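Local coordinates for protein alpha-galactosidase (Umbelopsis vinacea, PDB 3A5V) that hydrolyses terminal alpha-linked galactose residues from galactosides, as a tetrameric glycoside hydrolase of family 27, at residues N303-K308 against W341-V346; Q312-N317 against I326-G331; P350-S355 against D392-S397; D362-K367 against H383-L388. One frame throughout, in Å; residues are numbered along the deposited sequence. Where two conformers were deposited one is given.

Contact 1. Residues N303-K308 against W341-V346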
loop_
_atom_site.group_PDB
_atom_site.type_symbol
_atom_site.label_atom_id
_atom_site.label_comp_id
_atom_site.label_asym_id
_atom_site.label_seq_id
_atom_site.Cartn_x
_atom_site.Cartn_y
_atom_site.Cartn_z
ATOM N N ASN A 303 14.031 -13.116 19.810
ATOM C CA ASN A 303 14.203 -12.135 18.729
ATOM C C ASN A 303 15.231 -12.603 17.705
ATOM O O ASN A 303 16.209 -13.240 18.085
ATOM C CB ASN A 303 14.673 -10.776 19.301
ATOM C CG ASN A 303 13.727 -10.236 20.359
ATOM O OD1 ASN A 303 14.116 -9.969 21.513
ATOM N ND2 ASN A 303 12.479 -10.100 19.987
ATOM N N ARG A 304 15.036 -12.275 16.421
ATOM C CA ARG A 304 16.063 -12.581 15.421
ATOM C C ARG A 304 17.154 -11.484 15.456
ATOM O O ARG A 304 16.907 -10.328 15.103
ATOM C CB ARG A 304 15.471 -12.756 14.006
ATOM C CG ARG A 304 16.509 -13.209 12.957
ATOM C CD ARG A 304 15.862 -13.826 11.719
ATOM N NE ARG A 304 15.387 -12.835 10.751
ATOM C CZ ARG A 304 14.624 -13.124 9.689
ATOM N NH1 ARG A 304 14.202 -14.369 9.462
ATOM N NH2 ARG A 304 14.247 -12.152 8.871
ATOM N N ILE A 305 18.347 -11.867 15.880
ATOM C CA ILE A 305 19.456 -10.942 16.125
ATOM C C ILE A 305 20.172 -10.570 14.820
ATOM O O ILE A 305 20.494 -9.403 14.604
ATOM C CB ILE A 305 20.474 -11.555 17.131
ATOM C CG1 ILE A 305 19.762 -11.898 18.444
ATOM C CG2 ILE A 305 21.678 -10.598 17.388
ATOM C CD1 ILE A 305 18.917 -10.727 19.027
ATOM N N TRP A 306 20.393 -11.557 13.957
ATOM C CA TRP A 306 20.939 -11.291 12.627
ATOM C C TRP A 306 20.567 -12.335 11.597
ATOM O O TRP A 306 20.118 -13.448 11.932
ATOM C CB TRP A 306 22.474 -11.088 12.636
ATOM C CG TRP A 306 23.356 -12.118 13.353
ATOM C CD1 TRP A 306 24.100 -11.883 14.475
ATOM C CD2 TRP A 306 23.661 -13.478 12.952
ATOM N NE1 TRP A 306 24.834 -12.999 14.807
ATOM C CE2 TRP A 306 24.564 -13.999 13.907
ATOM C CE3 TRP A 306 23.236 -14.311 11.901
ATOM C CZ2 TRP A 306 25.073 -15.311 13.834
ATOM C CZ3 TRP A 306 23.735 -15.619 11.827
ATOM C CH2 TRP A 306 24.643 -16.107 12.798
ATOM N N VAL A 307 20.728 -11.938 10.337
ATOM C CA VAL A 307 20.706 -12.842 9.189
ATOM C C VAL A 307 22.052 -12.663 8.475
ATOM O O VAL A 307 22.445 -11.531 8.169
ATOM C CB VAL A 307 19.558 -12.509 8.185
ATOM C CG1 VAL A 307 19.615 -13.447 6.947
ATOM C CG2 VAL A 307 18.209 -12.654 8.834
ATOM N N LYS A 308 22.760 -13.763 8.232
ATOM C CA LYS A 308 24.042 -13.717 7.518
ATOM C C LYS A 308 23.983 -14.778 6.431
ATOM O O LYS A 308 24.134 -15.964 6.707
ATOM C CB LYS A 308 25.225 -13.979 8.459
ATOM C CG LYS A 308 25.449 -12.895 9.526
ATOM C CD LYS A 308 26.532 -13.325 10.539
ATOM C CE LYS A 308 26.768 -12.243 11.617
ATOM N NZ LYS A 308 27.867 -12.683 12.551
ATOM N N TRP A 341 28.641 -13.429 22.614
ATOM C CA TRP A 341 27.927 -12.900 23.771
ATOM C C TRP A 341 27.377 -11.509 23.441
ATOM O O TRP A 341 26.259 -11.166 23.864
ATOM C CB TRP A 341 28.878 -12.828 24.985
ATOM C CG TRP A 341 29.125 -14.142 25.790
ATOM C CD1 TRP A 341 29.523 -14.214 27.107
ATOM C CD2 TRP A 341 29.009 -15.514 25.337
ATOM N NE1 TRP A 341 29.667 -15.531 27.491
ATOM C CE2 TRP A 341 29.349 -16.346 26.432
ATOM C CE3 TRP A 341 28.647 -16.120 24.112
ATOM C CZ2 TRP A 341 29.334 -17.751 26.343
ATOM C CZ3 TRP A 341 28.621 -17.505 24.024
ATOM C CH2 TRP A 341 28.975 -18.314 25.133
ATOM N N ASP A 342 28.146 -10.703 22.690
ATOM C CA ASP A 342 27.673 -9.360 22.349
ATOM C C ASP A 342 26.423 -9.411 21.451
ATOM O O ASP A 342 25.586 -8.511 21.514
ATOM C CB ASP A 342 28.768 -8.490 21.711
ATOM C CG ASP A 342 29.815 -8.033 22.729
ATOM O OD1 ASP A 342 29.582 -8.155 23.965
ATOM O OD2 ASP A 342 30.869 -7.555 22.284
ATOM N N ASP A 343 26.320 -10.430 20.605
ATOM C CA ASP A 343 25.115 -10.584 19.781
ATOM C C ASP A 343 23.942 -11.143 20.586
ATOM O O ASP A 343 22.829 -10.631 20.474
ATOM C CB ASP A 343 25.390 -11.465 18.579
ATOM C CG ASP A 343 26.135 -10.711 17.471
ATOM O OD1 ASP A 343 26.040 -9.458 17.397
ATOM O OD2 ASP A 343 26.803 -11.383 16.688
ATOM N N ILE A 344 24.196 -12.178 21.386
ATOM C CA ILE A 344 23.145 -12.798 22.213
ATOM C C ILE A 344 22.432 -11.762 23.099
ATOM O O ILE A 344 21.192 -11.793 23.228
ATOM C CB ILE A 344 23.692 -13.997 23.041
ATOM C CG1 ILE A 344 24.103 -15.138 22.086
ATOM C CG2 ILE A 344 22.635 -14.512 24.070
ATOM C CD1 ILE A 344 25.066 -16.189 22.713
ATOM N N TRP A 345 23.219 -10.854 23.695
ATOM C CA TRP A 345 22.681 -9.767 24.528
ATOM C C TRP A 345 22.839 -8.373 23.870
ATOM O O TRP A 345 23.084 -7.366 24.559
ATOM C CB TRP A 345 23.306 -9.808 25.946
ATOM C CG TRP A 345 22.828 -11.025 26.713
ATOM C CD1 TRP A 345 21.629 -11.166 27.344
ATOM C CD2 TRP A 345 23.521 -12.262 26.888
ATOM N NE1 TRP A 345 21.533 -12.410 27.917
ATOM C CE2 TRP A 345 22.678 -13.108 27.655
ATOM C CE3 TRP A 345 24.775 -12.744 26.478
ATOM C CZ2 TRP A 345 23.040 -14.406 28.014
ATOM C CZ3 TRP A 345 25.141 -14.040 26.832
ATOM C CH2 TRP A 345 24.275 -14.855 27.607
ATOM N N VAL A 346 22.670 -8.315 22.544
ATOM C CA VAL A 346 22.824 -7.049 21.806
ATOM C C VAL A 346 22.026 -5.868 22.397
ATOM O O VAL A 346 22.551 -4.760 22.472
ATOM C CB VAL A 346 22.546 -7.198 20.257
ATOM C CG1 VAL A 346 21.108 -7.695 19.961
ATOM C CG2 VAL A 346 22.869 -5.886 19.491
HETATM O O HOH W 1 27.837 -10.774 14.510
#
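Ile305, on the outermost strand 303-308 of the six-stranded antiparallel sheet in the C-terminal beta sandwich, meets Asp343 and Val346 at the end of helix 341-344, a worked example of how a short helix can lie over the face of a sheet beside its outermost strand. Its CB stands 4.2 Å from Asp343 O. CG2 comes much nearer, 3.3 Å from that same Asp343 O, because chi1 of -58° sets this branch anti to the backbone N. CG1 skirts the same oxygen, and CD1 at the tip touches Val346 CG1 at 3.9 Å, the two side chains reaching for each other tip to tip. Cut back to an alanine here, the side chain would lose both its branches, which would probably open a gap over Asp343 O and leave Val346 CG1 without its apolar mate. Close by, Arg196 of the second subunit donates to Ile305 O and packs on Val346, so the contact also borders a subunit interface. Next along the strand, Trp306 presents its indole edge to Asp343: NE1 makes a weak hydrogen bond to Asp343 OD2, 3.2 Å long and bent to 131°, with ring and carboxylate planes 72° apart. Lys308 lays CE over the centre of one indole face. Its NZ, 4.5 Å from Asp343 OD2, is joined to that oxygen through a water that accepts from Lys308 NZ at 2.7 Å and donates to the carboxylate.

Contact 2. Residues Q312-N317 against I326-G331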
loop_
_atom_site.group_PDB
_atom_site.type_symbol
_atom_site.label_atom_id
_atom_site.label_comp_id
_atom_site.label_asym_id
_atom_site.label_seq_id
_atom_site.Cartn_x
_atom_site.Cartn_y
_atom_site.Cartn_z
ATOM N N GLN A 312 20.805 -17.669 10.456
ATOM C CA GLN A 312 20.055 -16.761 11.340
ATOM C C GLN A 312 20.359 -17.081 12.803
ATOM O O GLN A 312 20.574 -18.247 13.152
ATOM C CB GLN A 312 18.545 -16.858 11.081
ATOM C CG GLN A 312 18.194 -16.739 9.578
ATOM C CD GLN A 312 16.703 -16.676 9.302
ATOM O OE1 GLN A 312 15.880 -16.500 10.210
ATOM N NE2 GLN A 312 16.350 -16.802 8.029
ATOM N N LEU A 313 20.402 -16.038 13.632
ATOM C CA LEU A 313 20.578 -16.186 15.086
ATOM C C LEU A 313 19.335 -15.641 15.798
ATOM O O LEU A 313 18.893 -14.525 15.499
ATOM C CB LEU A 313 21.809 -15.392 15.571
ATOM C CG LEU A 313 22.026 -15.313 17.097
ATOM C CD1 LEU A 313 22.314 -16.703 17.658
ATOM C CD2 LEU A 313 23.139 -14.325 17.480
ATOM N N PHE A 314 18.790 -16.424 16.731
ATOM C CA PHE A 314 17.703 -15.967 17.599
ATOM C C PHE A 314 18.167 -15.987 19.056
ATOM O O PHE A 314 18.956 -16.862 19.463
ATOM C CB PHE A 314 16.463 -16.865 17.471
ATOM C CG PHE A 314 15.791 -16.809 16.114
ATOM C CD1 PHE A 314 16.332 -17.489 15.014
ATOM C CD2 PHE A 314 14.597 -16.103 15.950
ATOM C CE1 PHE A 314 15.695 -17.444 13.755
ATOM C CE2 PHE A 314 13.954 -16.053 14.710
ATOM C CZ PHE A 314 14.509 -16.729 13.607
ATOM N N SER A 315 17.654 -15.041 19.831
ATOM C CA SER A 315 18.000 -14.925 21.246
ATOM C C SER A 315 16.823 -14.337 22.006
ATOM O O SER A 315 16.249 -13.326 21.577
ATOM C CB SER A 315 19.224 -14.010 21.403
ATOM O OG SER A 315 19.520 -13.795 22.766
ATOM N N GLY A 316 16.478 -14.943 23.148
ATOM C CA GLY A 316 15.390 -14.442 23.970
ATOM C C GLY A 316 15.542 -14.743 25.446
ATOM O O GLY A 316 16.187 -15.701 25.817
ATOM N N ASN A 317 14.943 -13.926 26.300
ATOM C CA ASN A 317 14.957 -14.228 27.737
ATOM C C ASN A 317 14.007 -15.340 28.141
ATOM O O ASN A 317 12.887 -15.466 27.593
ATOM C CB ASN A 317 14.526 -12.993 28.536
ATOM C CG ASN A 317 15.332 -11.766 28.199
ATOM O OD1 ASN A 317 14.848 -10.876 27.506
ATOM N ND2 ASN A 317 16.568 -11.714 28.678
ATOM N N ILE A 326 19.124 -19.729 19.562
ATOM C CA ILE A 326 18.951 -20.650 18.432
ATOM C C ILE A 326 19.844 -20.278 17.256
ATOM O O ILE A 326 19.777 -19.148 16.740
ATOM C CB ILE A 326 17.479 -20.692 17.928
ATOM C CG1 ILE A 326 16.524 -20.998 19.091
ATOM C CG2 ILE A 326 17.322 -21.723 16.800
ATOM C CD1 ILE A 326 15.174 -20.385 18.949
ATOM N N LEU A 327 20.657 -21.241 16.820
ATOM C CA LEU A 327 21.409 -21.117 15.569
ATOM C C LEU A 327 20.603 -21.810 14.488
ATOM O O LEU A 327 20.284 -22.990 14.611
ATOM C CB LEU A 327 22.792 -21.787 15.691
ATOM C CG LEU A 327 23.645 -21.308 16.870
ATOM C CD1 LEU A 327 24.784 -22.306 17.107
ATOM C CD2 LEU A 327 24.164 -19.909 16.597
ATOM N N LEU A 328 20.263 -21.079 13.438
ATOM C CA LEU A 328 19.441 -21.661 12.374
ATOM C C LEU A 328 20.194 -21.574 11.056
ATOM O O LEU A 328 20.626 -20.489 10.629
ATOM C CB LEU A 328 18.078 -20.955 12.278
ATOM C CG LEU A 328 17.042 -21.430 11.247
ATOM C CD1 LEU A 328 15.656 -21.007 11.733
ATOM C CD2 LEU A 328 17.310 -20.819 9.878
ATOM N N ASN A 329 20.306 -22.725 10.413
ATOM C CA ASN A 329 21.025 -22.879 9.165
ATOM C C ASN A 329 20.030 -23.210 8.049
ATOM O O ASN A 329 19.653 -24.366 7.872
ATOM C CB ASN A 329 22.080 -23.985 9.292
ATOM C CG ASN A 329 22.820 -24.250 7.966
ATOM O OD1 ASN A 329 22.759 -23.442 7.040
ATOM N ND2 ASN A 329 23.483 -25.395 7.873
ATOM N N ALA A 330 19.608 -22.191 7.308
ATOM C CA ALA A 330 18.672 -22.393 6.200
ATOM C C ALA A 330 19.345 -22.849 4.902
ATOM O O ALA A 330 18.657 -23.020 3.879
ATOM C CB ALA A 330 17.839 -21.121 5.951
ATOM N N GLY A 331 20.671 -23.027 4.943
ATOM C CA GLY A 331 21.443 -23.499 3.794
ATOM C C GLY A 331 21.289 -24.989 3.552
ATOM O O GLY A 331 20.859 -25.725 4.445
#
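Phe314 and Ile326 sit opposite each other in the antiparallel hairpin of strands 311-318 and 322-329, and their side chains share one face of the sheet with Gln312 and Leu328. On that face the side chains lie side by side. Phe314 CB rests against Ile326 CB at 4.0 Å, with Ile326 CD1 filling in beside it, while the ring leans along the sheet until CE1 lies 4.1 Å from Leu328 CD1. Leu328 divides its two methyls between neighbours: CD1 goes to the ring, and CD2 lies 4.2 Å from Gln312 CG, so the fork spans the two. Its CG stands anti to the backbone N (chi1 -179°), which keeps both methyls alongside these partners. The extended Gln312 carries OE1 onward to Arg304 NH1. Helices 217-227 and 251-263 of the barrel domain cover this face. The reverse face, inside the sandwich toward strand 335-340, bears Leu313 and Leu327, which lie side by side with Leu313 CD1 3.9 Å from Leu327 CD2. Four backbone hydrogen bonds join the strands, among them Gln312 N to Leu328 O at 2.8 Å and Phe314 N to Ile326 O at 2.9 Å, with N-H...O angles of 163° and 170°. These nearly straight bonds satisfy buried peptide groups of Gln312, Phe314, Ile326 and Leu328, and the apolar side chains can then serve two interfaces, one with the barrel and one within the sandwich.

Contact 3. Residues P350-S355 against D392-S397. With NAG (2-acetamido-2-deoxy-beta-D-glucopyranose), chain D.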
loop_
_atom_site.group_PDB
_atom_site.type_symbol
_atom_site.label_atom_id
_atom_site.label_comp_id
_atom_site.label_asym_id
_atom_site.label_seq_id
_atom_site.Cartn_x
_atom_site.Cartn_y
_atom_site.Cartn_z
ATOM N N PRO A 350 26.041 -1.289 26.090
ATOM C CA PRO A 350 27.364 -1.868 26.279
ATOM C C PRO A 350 27.513 -2.728 27.553
ATOM O O PRO A 350 28.624 -3.170 27.860
ATOM C CB PRO A 350 28.230 -0.619 26.409
ATOM C CG PRO A 350 27.358 0.286 27.264
ATOM C CD PRO A 350 25.969 0.077 26.657
ATOM N N ASN A 351 26.413 -2.954 28.272
ATOM C CA ASN A 351 26.426 -3.621 29.583
ATOM C C ASN A 351 26.465 -5.144 29.487
ATOM O O ASN A 351 25.593 -5.834 30.002
ATOM C CB ASN A 351 25.243 -3.139 30.421
ATOM C CG ASN A 351 25.151 -1.617 30.449
ATOM O OD1 ASN A 351 24.166 -1.033 30.000
ATOM N ND2 ASN A 351 26.212 -0.973 30.908
ATOM N N VAL A 352 27.476 -5.646 28.793
ATOM C CA VAL A 352 27.623 -7.077 28.567
ATOM C C VAL A 352 29.071 -7.416 28.825
ATOM O O VAL A 352 29.987 -6.746 28.327
ATOM C CB VAL A 352 27.217 -7.505 27.116
ATOM C CG1 VAL A 352 27.491 -9.023 26.889
ATOM C CG2 VAL A 352 25.739 -7.134 26.817
ATOM N N ASP A 353 29.273 -8.442 29.634
ATOM C CA ASP A 353 30.601 -8.967 29.873
ATOM C C ASP A 353 30.842 -10.181 28.979
ATOM O O ASP A 353 30.352 -11.294 29.266
ATOM C CB ASP A 353 30.747 -9.324 31.357
ATOM C CG ASP A 353 32.071 -9.975 31.669
ATOM O OD1 ASP A 353 32.984 -9.912 30.824
ATOM O OD2 ASP A 353 32.180 -10.564 32.766
ATOM N N SER A 354 31.612 -9.976 27.905
ATOM C CA SER A 354 31.867 -11.045 26.931
ATOM C C SER A 354 32.748 -12.157 27.486
ATOM O O SER A 354 32.742 -13.269 26.959
ATOM C CB SER A 354 32.439 -10.505 25.609
ATOM O OG SER A 354 33.449 -9.543 25.832
ATOM N N SER A 355 33.486 -11.879 28.564
ATOM C CA SER A 355 34.340 -12.914 29.184
ATOM C C SER A 355 33.598 -13.792 30.197
ATOM O O SER A 355 34.175 -14.727 30.734
ATOM C CB SER A 355 35.557 -12.287 29.873
ATOM O OG SER A 355 35.155 -11.553 31.019
ATOM N N ASP A 392 22.890 -18.791 32.701
ATOM C CA ASP A 392 23.066 -17.496 33.326
ATOM C C ASP A 392 23.176 -16.457 32.207
ATOM O O ASP A 392 23.156 -16.796 31.014
ATOM C CB ASP A 392 24.322 -17.487 34.221
ATOM C CG ASP A 392 24.218 -16.490 35.403
ATOM O OD1 ASP A 392 23.491 -15.476 35.312
ATOM O OD2 ASP A 392 24.865 -16.735 36.443
ATOM N N SER A 393 23.275 -15.195 32.607
ATOM C CA SER A 393 23.328 -14.066 31.689
ATOM C C SER A 393 24.699 -13.399 31.750
ATOM O O SER A 393 25.333 -13.367 32.805
ATOM C CB SER A 393 22.261 -13.049 32.097
ATOM O OG SER A 393 22.362 -11.874 31.321
ATOM N N ALA A 394 25.145 -12.853 30.624
ATOM C CA ALA A 394 26.355 -12.014 30.603
ATOM C C ALA A 394 26.081 -10.532 30.888
ATOM O O ALA A 394 27.001 -9.721 30.872
ATOM C CB ALA A 394 27.107 -12.174 29.275
ATOM N N THR A 395 24.828 -10.180 31.164
ATOM C CA THR A 395 24.451 -8.774 31.334
ATOM C C THR A 395 25.047 -8.221 32.643
ATOM O O THR A 395 24.976 -8.879 33.681
ATOM C CB THR A 395 22.909 -8.579 31.281
ATOM O OG1 THR A 395 22.429 -8.911 29.955
ATOM C CG2 THR A 395 22.513 -7.127 31.614
ATOM N N SER A 396 25.663 -7.041 32.557
ATOM C CA SER A 396 26.215 -6.329 33.709
ATOM C C SER A 396 25.190 -5.331 34.236
ATOM O O SER A 396 24.517 -4.641 33.459
ATOM C CB SER A 396 27.480 -5.553 33.309
ATOM O OG SER A 396 28.591 -6.402 33.028
ATOM N N SER A 397 25.088 -5.228 35.558
ATOM C CA SER A 397 24.294 -4.160 36.194
ATOM C C SER A 397 24.653 -2.754 35.685
ATOM O O SER A 397 25.808 -2.426 35.364
ATOM C CB SER A 397 24.449 -4.219 37.713
ATOM O OG SER A 397 23.963 -5.461 38.202
ATOM O OXT SER A 397 23.769 -1.898 35.569
HETATM C C1 NAG D . 27.696 -18.952 38.301
HETATM C C2 NAG D . 26.418 -18.857 39.143
HETATM C C3 NAG D . 26.307 -17.523 39.886
HETATM C C4 NAG D . 27.636 -17.048 40.496
HETATM C C5 NAG D . 28.813 -17.279 39.535
HETATM C C6 NAG D . 30.166 -16.948 40.171
HETATM C C7 NAG D . 24.513 -20.142 38.294
HETATM C C8 NAG D . 23.304 -20.138 37.399
HETATM N N2 NAG D . 25.213 -19.013 38.342
HETATM O O3 NAG D . 25.308 -17.655 40.883
HETATM O O4 NAG D . 27.542 -15.669 40.796
HETATM O O5 NAG D . 28.822 -18.628 39.089
HETATM O O6 NAG D . 30.553 -17.988 41.052
HETATM O O7 NAG D . 24.811 -21.159 38.917
#
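The peptide carbonyl of Asn351 is met by Ser396 over one face: Ser396 N lies 2.8 Å from Asn351 O but 53° out of the carbonyl plane. A flatter approach marks the companion bond, in which Asp353 N reaches Ala394 O at 2.9 Å, tilted 21° from that carbonyl's plane. The carboxylate of Asp353 is used from two directions, OD1 receiving Ser355 N from above the plane at 3.0 Å and Ser355 OG on its syn lone pair at 2.7 Å. With CG anti to the backbone N (chi1 176°), this group leans forward along its own segment to Ser355 and closes an Asx turn. With an alanine in place of Asp353, Ser355 would probably be left without the acceptor that its N and OG share, and the turn would be set free to flex. Between the two backbone bonds Val352 faces Thr395 in a single bridge, and Val352 CG1 packs on Ala394 CB at 4.0 Å. Ala394 CB also comes within 3.4 Å of Asp353 O. The tail braces itself too: Thr395 N donates to Ser393 OG at 3.0 Å, an ST turn. At its start, Asp392 OD2 accepts from N2 of an N-acetylglucosamine (NAG) at 3.0 Å, in a glycan attached to the protein. Because both hydrogen bonds that join 350-355 to 392-397 run between backbone atoms, the anchoring of this C-terminal tail to a loop of the beta-sandwich domain probably depends little on side-chain polarity, whereas the carboxylates mainly shape the turns and meet the sugar.

Contact 4. Residues D362-K367 against H383-L388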
loop_
_atom_site.group_PDB
_atom_site.type_symbol
_atom_site.label_atom_id
_atom_site.label_comp_id
_atom_site.label_asym_id
_atom_site.label_seq_id
_atom_site.Cartn_x
_atom_site.Cartn_y
_atom_site.Cartn_z
ATOM N N ASP A 362 22.130 -28.105 25.596
ATOM C CA ASP A 362 21.471 -28.401 24.328
ATOM C C ASP A 362 20.133 -29.038 24.682
ATOM O O ASP A 362 20.096 -30.144 25.248
ATOM C CB ASP A 362 22.337 -29.334 23.473
ATOM C CG ASP A 362 21.758 -29.589 22.079
ATOM O OD1 ASP A 362 20.517 -29.773 21.940
ATOM O OD2 ASP A 362 22.555 -29.620 21.112
ATOM N N LEU A 363 19.043 -28.337 24.355
ATOM C CA LEU A 363 17.697 -28.746 24.785
ATOM C C LEU A 363 17.115 -29.939 24.031
ATOM O O LEU A 363 16.310 -30.707 24.589
ATOM C CB LEU A 363 16.725 -27.558 24.738
ATOM C CG LEU A 363 17.079 -26.370 25.644
ATOM C CD1 LEU A 363 15.886 -25.434 25.697
ATOM C CD2 LEU A 363 17.487 -26.815 27.082
ATOM N N TRP A 364 17.503 -30.094 22.768
ATOM C CA TRP A 364 17.096 -31.275 21.987
ATOM C C TRP A 364 17.797 -32.535 22.472
ATOM O O TRP A 364 17.156 -33.578 22.645
ATOM C CB TRP A 364 17.349 -31.073 20.484
ATOM C CG TRP A 364 16.293 -30.170 19.871
ATOM C CD1 TRP A 364 16.492 -28.936 19.305
ATOM C CD2 TRP A 364 14.880 -30.421 19.810
ATOM N NE1 TRP A 364 15.295 -28.410 18.882
ATOM C CE2 TRP A 364 14.286 -29.299 19.173
ATOM C CE3 TRP A 364 14.060 -31.497 20.205
ATOM C CZ2 TRP A 364 12.904 -29.204 18.934
ATOM C CZ3 TRP A 364 12.671 -31.404 19.972
ATOM C CH2 TRP A 364 12.110 -30.262 19.340
ATOM N N LYS A 365 19.109 -32.428 22.677
ATOM C CA LYS A 365 19.928 -33.551 23.159
ATOM C C LYS A 365 19.706 -33.783 24.646
ATOM O O LYS A 365 19.960 -34.890 25.159
ATOM C CB LYS A 365 21.412 -33.315 22.830
ATOM C CG LYS A 365 21.689 -33.360 21.328
ATOM C CD LYS A 365 23.094 -32.869 20.905
ATOM C CE LYS A 365 23.032 -32.177 19.519
ATOM N NZ LYS A 365 22.725 -33.096 18.385
ATOM N N GLN A 366 19.183 -32.754 25.318
ATOM C CA GLN A 366 18.986 -32.744 26.772
ATOM C C GLN A 366 20.302 -33.074 27.500
ATOM O O GLN A 366 20.382 -34.003 28.318
ATOM C CB GLN A 366 17.843 -33.678 27.184
ATOM C CG GLN A 366 16.484 -33.327 26.549
ATOM C CD GLN A 366 15.347 -34.160 27.112
ATOM O OE1 GLN A 366 15.550 -35.298 27.532
ATOM N NE2 GLN A 366 14.147 -33.592 27.134
ATOM N N LYS A 367 21.339 -32.308 27.175
ATOM C CA LYS A 367 22.627 -32.468 27.834
ATOM C C LYS A 367 23.351 -31.135 27.941
ATOM O O LYS A 367 23.200 -30.255 27.080
ATOM C CB LYS A 367 23.500 -33.490 27.107
ATOM C CG LYS A 367 23.954 -33.053 25.741
ATOM C CD LYS A 367 25.012 -33.984 25.170
ATOM C CE LYS A 367 25.394 -33.541 23.758
ATOM N NZ LYS A 367 26.185 -34.596 23.067
ATOM N N HIS A 383 19.135 -27.010 6.758
ATOM C CA HIS A 383 17.756 -26.680 7.147
ATOM C C HIS A 383 17.515 -26.951 8.631
ATOM O O HIS A 383 16.407 -27.342 9.027
ATOM C CB HIS A 383 16.745 -27.478 6.301
ATOM C CG HIS A 383 16.874 -27.251 4.823
ATOM N ND1 HIS A 383 16.110 -27.932 3.895
ATOM C CD2 HIS A 383 17.664 -26.404 4.114
ATOM C CE1 HIS A 383 16.424 -27.515 2.679
ATOM N NE2 HIS A 383 17.369 -26.592 2.783
ATOM N N GLY A 384 18.561 -26.744 9.431
ATOM C CA GLY A 384 18.625 -27.251 10.798
ATOM C C GLY A 384 18.788 -26.170 11.842
ATOM O O GLY A 384 19.048 -24.994 11.510
ATOM N N VAL A 385 18.601 -26.575 13.102
ATOM C CA VAL A 385 18.775 -25.702 14.271
ATOM C C VAL A 385 19.643 -26.363 15.330
ATOM O O VAL A 385 19.728 -27.590 15.391
ATOM C CB VAL A 385 17.407 -25.299 14.949
ATOM C CG1 VAL A 385 16.625 -24.268 14.077
ATOM C CG2 VAL A 385 16.551 -26.557 15.304
ATOM N N ARG A 386 20.294 -25.538 16.148
ATOM C CA ARG A 386 20.716 -25.963 17.482
ATOM C C ARG A 386 19.982 -25.047 18.460
ATOM O O ARG A 386 19.999 -23.823 18.296
ATOM C CB ARG A 386 22.242 -25.879 17.683
ATOM C CG ARG A 386 23.059 -26.824 16.766
ATOM C CD ARG A 386 22.816 -28.318 17.073
ATOM N NE ARG A 386 23.342 -28.721 18.383
ATOM C CZ ARG A 386 24.621 -29.024 18.627
ATOM N NH1 ARG A 386 25.529 -28.969 17.647
ATOM N NH2 ARG A 386 24.991 -29.381 19.854
ATOM N N LEU A 387 19.334 -25.658 19.446
ATOM C CA LEU A 387 18.503 -24.960 20.417
ATOM C C LEU A 387 19.209 -25.023 21.765
ATOM O O LEU A 387 19.390 -26.123 22.329
ATOM C CB LEU A 387 17.114 -25.625 20.516
ATOM C CG LEU A 387 16.209 -25.131 21.658
ATOM C CD1 LEU A 387 15.939 -23.630 21.549
ATOM C CD2 LEU A 387 14.896 -25.909 21.723
ATOM N N LEU A 388 19.594 -23.855 22.278
ATOM C CA LEU A 388 20.459 -23.771 23.448
ATOM C C LEU A 388 19.790 -23.013 24.564
ATOM O O LEU A 388 19.032 -22.051 24.314
ATOM C CB LEU A 388 21.783 -23.048 23.107
ATOM C CG LEU A 388 22.522 -23.520 21.847
ATOM C CD1 LEU A 388 23.708 -22.586 21.543
ATOM C CD2 LEU A 388 22.974 -24.989 21.981
HETATM O O HOH W 2 19.969 -28.552 19.509
#
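Asp362 swings its carboxylate toward Arg386 by holding CG anti to the backbone N (chi1 -175°), and Arg386 folds back to meet it through bends at chi2 (-66°) and chi3 (-68°). The guanidinium then grips side-on, nearly coplanar with the carboxylate, both nitrogens sharing one oxygen: Arg386 NE lies 3.0 Å and Arg386 NH2 2.8 Å from Asp362 OD2, a salt bridge. Lys365 lays its CE over one guanidinium face, 3.4 Å from Arg386 NH2, while Arg386 NH1 goes to Asp379 O. The other oxygen is also engaged: Asp362 OD1 takes Lys365 N at 3.1 Å, an Asx motif, and a water that in turn accepts from Leu387 N. Leu363 N donates to Leu387 O at 3.0 Å. Leu387 packs against two neighbouring side chains of the turn, with Leu387 CD2 3.9 Å from Leu363 CB and Leu387 CB 3.6 Å from Trp364 CD1. Trp364 NE1 is hydrogen-bonded to Thr259 OG1 of helix 251-263, tying the turn to the barrel domain. Asp362 also faces Gln366 and Lys367 in a G1 beta bulge, so a bulged hairpin turn, between strands 358-362 and 367-372, packs against the adjoining strand 384-390 of the antiparallel sheet in the C-terminal beta sandwich.

Overall arrangement
All four contacts lie in the C-terminal beta-sandwich region, on one side of the chain's centre. Contacts 1, 2 and 4 reach the same six-stranded antiparallel sheet: strand 303-308 neighbours 311-318, and 322-329 neighbours 384-390, and the centres lie about 8 Å apart for contacts 1 and 2 and about 11 Å for contacts 2 and 4. Contact 3 lies off this sheet, its centre about 14 Å from that of contact 1, with which it packs through Trp341 and Trp345. Along the chain, the hairpin of contact 2 falls within the span of contact 1, and contact 4 within that of contact 3. Neighbouring strands and two long-range closures thus unite the sheet, the short helix and the C-terminal tail.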